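Local coordinates for protein GH18 chiitnase (Pseudoalteromonas aurantia, PDB 6K7Z) that probably hydrolyses internal glycosidic bonds of chitin, as an endo-acting chitinase of glycoside hydrolase family 18, at residues V64-G69 and Q108-D113; V72-G77 and A101-N106. All blocks are in the same frame, centred on the assembly; numbering follows the deposited sequence.

Interaction 1. Residues V64-G69 and Q108-D113; sequences VMQHKG and QLDGVD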
loop_
_atom_site.group_PDB
_atom_site.type_symbol
_atom_site.label_atom_id
_atom_site.label_comp_id
_atom_site.label_asym_id
_atom_site.label_seq_id
_atom_site.Cartn_x
_atom_site.Cartn_y
_atom_site.Cartn_z
ATOM N N VAL A 64 -8.055 18.746 5.725
ATOM C CA VAL A 64 -8.665 18.474 7.018
ATOM C C VAL A 64 -8.010 17.268 7.679
ATOM O O VAL A 64 -7.722 17.283 8.883
ATOM C CB VAL A 64 -10.180 18.275 6.853
ATOM C CG1 VAL A 64 -10.795 17.795 8.156
ATOM C CG2 VAL A 64 -10.837 19.582 6.387
ATOM N N MET A 65 -7.774 16.204 6.905
ATOM C CA MET A 65 -7.074 15.039 7.438
ATOM C C MET A 65 -5.693 15.420 7.957
ATOM O O MET A 65 -5.300 15.032 9.064
ATOM C CB MET A 65 -6.962 13.956 6.361
ATOM C CG MET A 65 -8.262 13.193 6.105
ATOM S SD MET A 65 -8.013 11.740 5.034
ATOM C CE MET A 65 -7.933 12.532 3.425
ATOM N N GLN A 66 -4.946 16.187 7.162
ATOM C CA GLN A 66 -3.614 16.617 7.571
ATOM C C GLN A 66 -3.665 17.506 8.809
ATOM O O GLN A 66 -2.789 17.412 9.677
ATOM C CB GLN A 66 -2.924 17.324 6.409
ATOM C CG GLN A 66 -2.408 16.330 5.375
ATOM C CD GLN A 66 -1.948 16.983 4.097
ATOM O OE1 GLN A 66 -2.353 18.101 3.774
ATOM N NE2 GLN A 66 -1.108 16.281 3.348
ATOM N N HIS A 67 -4.696 18.326 8.952
ATOM C CA HIS A 67 -4.858 19.178 10.169
ATOM C C HIS A 67 -5.004 18.277 11.372
ATOM O O HIS A 67 -4.664 18.647 12.454
ATOM C CB HIS A 67 -6.101 20.083 10.054
ATOM C CG HIS A 67 -6.428 20.940 11.257
ATOM N ND1 HIS A 67 -5.593 21.924 11.747
ATOM C CD2 HIS A 67 -7.574 21.058 11.965
ATOM C CE1 HIS A 67 -6.168 22.523 12.765
ATOM N NE2 HIS A 67 -7.380 22.026 12.908
ATOM N N LYS A 68 -5.520 17.088 11.153
ATOM C CA LYS A 68 -5.713 16.140 12.201
ATOM C C LYS A 68 -4.444 15.352 12.479
ATOM O O LYS A 68 -4.427 14.568 13.391
ATOM C CB LYS A 68 -6.844 15.164 11.893
ATOM C CG LYS A 68 -8.256 15.694 11.812
ATOM C CD LYS A 68 -8.847 15.828 13.182
ATOM C CE LYS A 68 -10.188 16.489 13.104
ATOM N NZ LYS A 68 -10.772 16.479 14.461
ATOM N N GLY A 69 -3.414 15.540 11.702
ATOM C CA GLY A 69 -2.202 14.804 11.898
ATOM C C GLY A 69 -2.200 13.453 11.192
ATOM O O GLY A 69 -1.384 12.616 11.467
ATOM N N GLN A 108 0.560 18.727 -2.342
ATOM C CA GLN A 108 0.782 18.832 -0.899
ATOM C C GLN A 108 0.438 17.532 -0.175
ATOM O O GLN A 108 -0.214 17.531 0.869
ATOM C CB GLN A 108 0.004 20.012 -0.306
ATOM C CG GLN A 108 0.523 21.374 -0.760
ATOM C CD GLN A 108 0.048 21.750 -2.148
ATOM O OE1 GLN A 108 -1.062 21.400 -2.554
ATOM N NE2 GLN A 108 0.884 22.475 -2.886
ATOM N N LEU A 109 0.875 16.412 -0.733
ATOM C CA LEU A 109 0.638 15.117 -0.109
ATOM C C LEU A 109 1.817 14.729 0.774
ATOM O O LEU A 109 2.875 15.367 0.764
ATOM C CB LEU A 109 0.397 14.050 -1.173
ATOM C CG LEU A 109 -0.775 14.364 -2.095
ATOM C CD1 LEU A 109 -0.990 13.251 -3.107
ATOM C CD2 LEU A 109 -2.050 14.619 -1.272
ATOM N N ASP A 110 1.642 13.652 1.538
ATOM C CA ASP A 110 2.682 13.236 2.465
ATOM C C ASP A 110 3.598 12.163 1.903
ATOM O O ASP A 110 4.498 11.713 2.617
ATOM C CB ASP A 110 2.056 12.771 3.782
ATOM C CG ASP A 110 1.329 13.896 4.482
ATOM O OD1 ASP A 110 2.017 14.812 4.995
ATOM O OD2 ASP A 110 0.079 13.885 4.493
ATOM N N GLY A 111 3.419 11.761 0.644
ATOM C CA GLY A 111 4.276 10.739 0.082
ATOM C C GLY A 111 3.517 9.822 -0.858
ATOM O O GLY A 111 2.456 10.170 -1.377
ATOM N N VAL A 112 4.098 8.645 -1.087
ATOM C CA VAL A 112 3.659 7.728 -2.132
ATOM C C VAL A 112 3.554 6.330 -1.555
ATOM O O VAL A 112 4.423 5.891 -0.796
ATOM C CB VAL A 112 4.617 7.704 -3.339
ATOM C CG1 VAL A 112 4.100 6.749 -4.418
ATOM C CG2 VAL A 112 4.785 9.074 -3.919
ATOM N N ASP A 113 2.506 5.624 -1.950
ATOM C CA ASP A 113 2.378 4.192 -1.752
ATOM C C ASP A 113 2.577 3.524 -3.104
ATOM O O ASP A 113 1.913 3.884 -4.075
ATOM C CB ASP A 113 0.997 3.859 -1.184
ATOM C CG ASP A 113 0.763 2.370 -1.018
ATOM O OD1 ASP A 113 1.439 1.730 -0.179
ATOM O OD2 ASP A 113 -0.137 1.836 -1.709
HETATM O O HOH W 1 -2.891 19.217 1.432
#

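Interaction 2. Residues V72-G77 and A101-N106; sequences VLISFG and ASFVKN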
loop_
_atom_site.group_PDB
_atom_site.type_symbol
_atom_site.label_atom_id
_atom_site.label_comp_id
_atom_site.label_asym_id
_atom_site.label_seq_id
_atom_site.Cartn_x
_atom_site.Cartn_y
_atom_site.Cartn_z
ATOM N N VAL A 72 -1.521 11.517 4.164
ATOM C CA VAL A 72 -2.263 11.225 2.949
ATOM C C VAL A 72 -1.241 10.981 1.858
ATOM O O VAL A 72 -0.441 11.873 1.543
ATOM C CB VAL A 72 -3.205 12.372 2.560
ATOM C CG1 VAL A 72 -4.054 11.966 1.368
ATOM C CG2 VAL A 72 -4.079 12.781 3.747
ATOM N N LEU A 73 -1.269 9.784 1.285
ATOM C CA LEU A 73 -0.363 9.388 0.220
ATOM C C LEU A 73 -1.144 9.204 -1.072
ATOM O O LEU A 73 -2.349 8.921 -1.053
ATOM C CB LEU A 73 0.357 8.072 0.538
ATOM C CG LEU A 73 0.964 7.886 1.928
ATOM C CD1 LEU A 73 1.790 6.606 1.956
ATOM C CD2 LEU A 73 1.815 9.071 2.327
ATOM N N ILE A 74 -0.452 9.340 -2.188
ATOM C CA ILE A 74 -0.993 8.893 -3.461
ATOM C C ILE A 74 -0.478 7.482 -3.702
ATOM O O ILE A 74 0.716 7.201 -3.523
ATOM C CB ILE A 74 -0.622 9.858 -4.608
ATOM C CG1 ILE A 74 -1.311 9.435 -5.907
ATOM C CG2 ILE A 74 0.905 10.000 -4.798
ATOM C CD1 ILE A 74 -2.832 9.558 -5.858
ATOM N N SER A 75 -1.386 6.565 -4.027
ATOM C CA SER A 75 -0.992 5.203 -4.341
ATOM C C SER A 75 -0.777 5.098 -5.844
ATOM O O SER A 75 -1.696 5.359 -6.632
ATOM C CB SER A 75 -2.032 4.191 -3.873
ATOM O OG SER A 75 -1.533 2.880 -4.041
ATOM N N PHE A 76 0.433 4.702 -6.226
ATOM C CA PHE A 76 0.814 4.543 -7.618
ATOM C C PHE A 76 0.760 3.071 -7.990
ATOM O O PHE A 76 1.365 2.228 -7.312
ATOM C CB PHE A 76 2.221 5.075 -7.858
ATOM C CG PHE A 76 2.744 4.759 -9.223
ATOM C CD1 PHE A 76 2.178 5.355 -10.340
ATOM C CD2 PHE A 76 3.777 3.853 -9.387
ATOM C CE1 PHE A 76 2.653 5.054 -11.605
ATOM C CE2 PHE A 76 4.266 3.553 -10.651
ATOM C CZ PHE A 76 3.701 4.153 -11.760
ATOM N N GLY A 77 0.046 2.763 -9.067
ATOM C CA GLY A 77 -0.027 1.386 -9.512
ATOM C C GLY A 77 -1.427 0.815 -9.420
ATOM O O GLY A 77 -2.346 1.301 -10.083
ATOM N N ALA A 101 7.255 12.482 -7.535
ATOM C CA ALA A 101 7.622 13.477 -6.531
ATOM C C ALA A 101 6.938 14.808 -6.803
ATOM O O ALA A 101 6.429 15.453 -5.878
ATOM C CB ALA A 101 9.143 13.654 -6.489
ATOM N N SER A 102 6.901 15.227 -8.067
ATOM C CA SER A 102 6.193 16.455 -8.412
ATOM C C SER A 102 4.716 16.354 -8.065
ATOM O O SER A 102 4.141 17.289 -7.495
ATOM C CB SER A 102 6.385 16.769 -9.894
ATOM O OG SER A 102 7.738 17.090 -10.146
ATOM N N PHE A 103 4.082 15.222 -8.383
ATOM C CA PHE A 103 2.670 15.081 -8.045
ATOM C C PHE A 103 2.454 15.211 -6.546
ATOM O O PHE A 103 1.516 15.884 -6.104
ATOM C CB PHE A 103 2.118 13.747 -8.534
ATOM C CG PHE A 103 0.636 13.609 -8.323
ATOM C CD1 PHE A 103 0.131 13.100 -7.127
ATOM C CD2 PHE A 103 -0.252 13.990 -9.313
ATOM C CE1 PHE A 103 -1.251 12.991 -6.921
ATOM C CE2 PHE A 103 -1.621 13.875 -9.119
ATOM C CZ PHE A 103 -2.118 13.375 -7.915
ATOM N N VAL A 104 3.323 14.589 -5.750
ATOM C CA VAL A 104 3.209 14.684 -4.294
ATOM C C VAL A 104 3.352 16.134 -3.837
ATOM O O VAL A 104 2.571 16.627 -3.013
ATOM C CB VAL A 104 4.252 13.776 -3.619
ATOM C CG1 VAL A 104 4.349 14.080 -2.125
ATOM C CG2 VAL A 104 3.888 12.331 -3.852
ATOM N N LYS A 105 4.365 16.835 -4.353
ATOM C CA LYS A 105 4.622 18.185 -3.861
ATOM C C LYS A 105 3.578 19.171 -4.364
ATOM O O LYS A 105 3.103 20.019 -3.600
ATOM C CB LYS A 105 6.024 18.630 -4.262
ATOM C CG LYS A 105 7.128 17.856 -3.563
ATOM C CD LYS A 105 8.499 18.417 -3.918
ATOM C CE LYS A 105 9.602 17.741 -3.120
ATOM N NZ LYS A 105 10.951 18.246 -3.526
ATOM N N ASN A 106 3.213 19.080 -5.645
ATOM C CA ASN A 106 2.229 20.001 -6.211
ATOM C C ASN A 106 0.851 19.828 -5.596
ATOM O O ASN A 106 0.058 20.773 -5.614
ATOM C CB ASN A 106 2.126 19.819 -7.722
ATOM C CG ASN A 106 3.424 20.162 -8.442
ATOM O OD1 ASN A 106 4.193 21.021 -7.996
ATOM N ND2 ASN A 106 3.674 19.486 -9.558
#

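Interaction 1. Residues V64-G69 and Q108-D113
Gln66 overlaps the turn Gln108-Asp110 with its amide end, reaching from the last turn of helix 56-67 to the segment that leads into strand 111-115 of the family 18 TIM barrel. The bonding is concentrated on one atom, since both direct hydrogen bonds start at NE2. The first runs from Gln66 NE2 to the carbonyl Gln108 O over 2.9 Å and is almost straight, with an N-H...O angle of 175°; the acceptor lies in the amide plane of Gln66 and the donor in the carbonyl plane of Gln108. The second, from Gln66 NE2 to Asp110 OD2, is also 2.9 Å long, but meets the oxygen from above the carboxylate plane, consistent with amide and carboxylate planes turned 77° apart. Two acceptors near the plane of one NH2 group should fix the amide against flipping. The side chain gets there because CG stands beside the backbone N (chi1 -77°) and the chain is extended beyond it.

Gln108, at positive phi, ends helix 93-106 in a Schellman motif, and Gly69 does the same for helix 56-67, with Gly69 N bonded to Gln66 O at 2.8 Å. Asp110 OD2 has a second partner in Val72 N, at the start of the neighbouring strand 71-77, so the carboxylate joins helix, turn and strand. The other end of the amide is tied in through solvent: one water donates to Gln66 OE1 at 2.6 Å and to Gln108 O at 3.2 Å, giving that carbonyl oxygen both a direct and a bridged link to the same glutamine.

Interaction 2. Residues V72-G77 and A101-N106
Ile74 meets Phe103 already at its branch point: CB lies 3.9 Å from Phe103 CE1. One step out, Ile74 CG1 makes the closest approach of the pair, 3.7 Å to Phe103 CE1, arriving obliquely to the ring. CG1 is anti to the backbone N (chi1 -175°), and chi2 of 66° then bends the chain so that the tip, Ile74 CD1, stays beside the same ring atom, 3.9 Å from Phe103 CE1. The other branch serves both neighbours on helix 93-106: Ile74 CG2 is 4.0 Å from Phe103 CD1 and 3.9 Å from Val104 CG2. Across the contact the two longer side chains, Ile74 and Phe103, cross at about a right angle, and no hydrogen bond joins the segments, leaving apolar contact as the evidence for their association. Cutting Ile74 back to an alanine removes both gamma branches and the tip, which would probably open a gap beside Phe103 CE1 and leave Val104 CG2 without its methyl partner on this strand.

Leu31 and Leu43 also touch Ile74, as do Leu109 in the turn and Val112 on strand 111-115. Strand 71-77 leads, by way of the short helix 83-89, to helix 93-106 and then to the adjacent parallel strand 111-115, a beta-alpha-beta crossover, and this buried apolar layer between barrel strand and outer helix is characteristic of the TIM barrel.

From the N terminus, the chain runs through helix 56-67, strand 71-77, the short helix 83-89, helix 93-106 and strand 111-115. Interaction 1 closes the longer loop, with 38 residues between its segments; interaction 2 closes a shorter one, with 23 between, nested wholly inside it. Their centres are 10 Å apart, and both reach the same sheet, in which strands 71-77 and 111-115 are parallel neighbours. Direct evidence of coupling comes from probable backbone hydrogen bonds, Asp110 N to Val72 O and Asp113 O to Phe76 N, and from Val112 CG2 packing on Val104 CG2. Interaction 1 ties helix 56-67 to the turn ahead of strand 111-115, and interaction 2 ties helix 93-106 to strand 71-77.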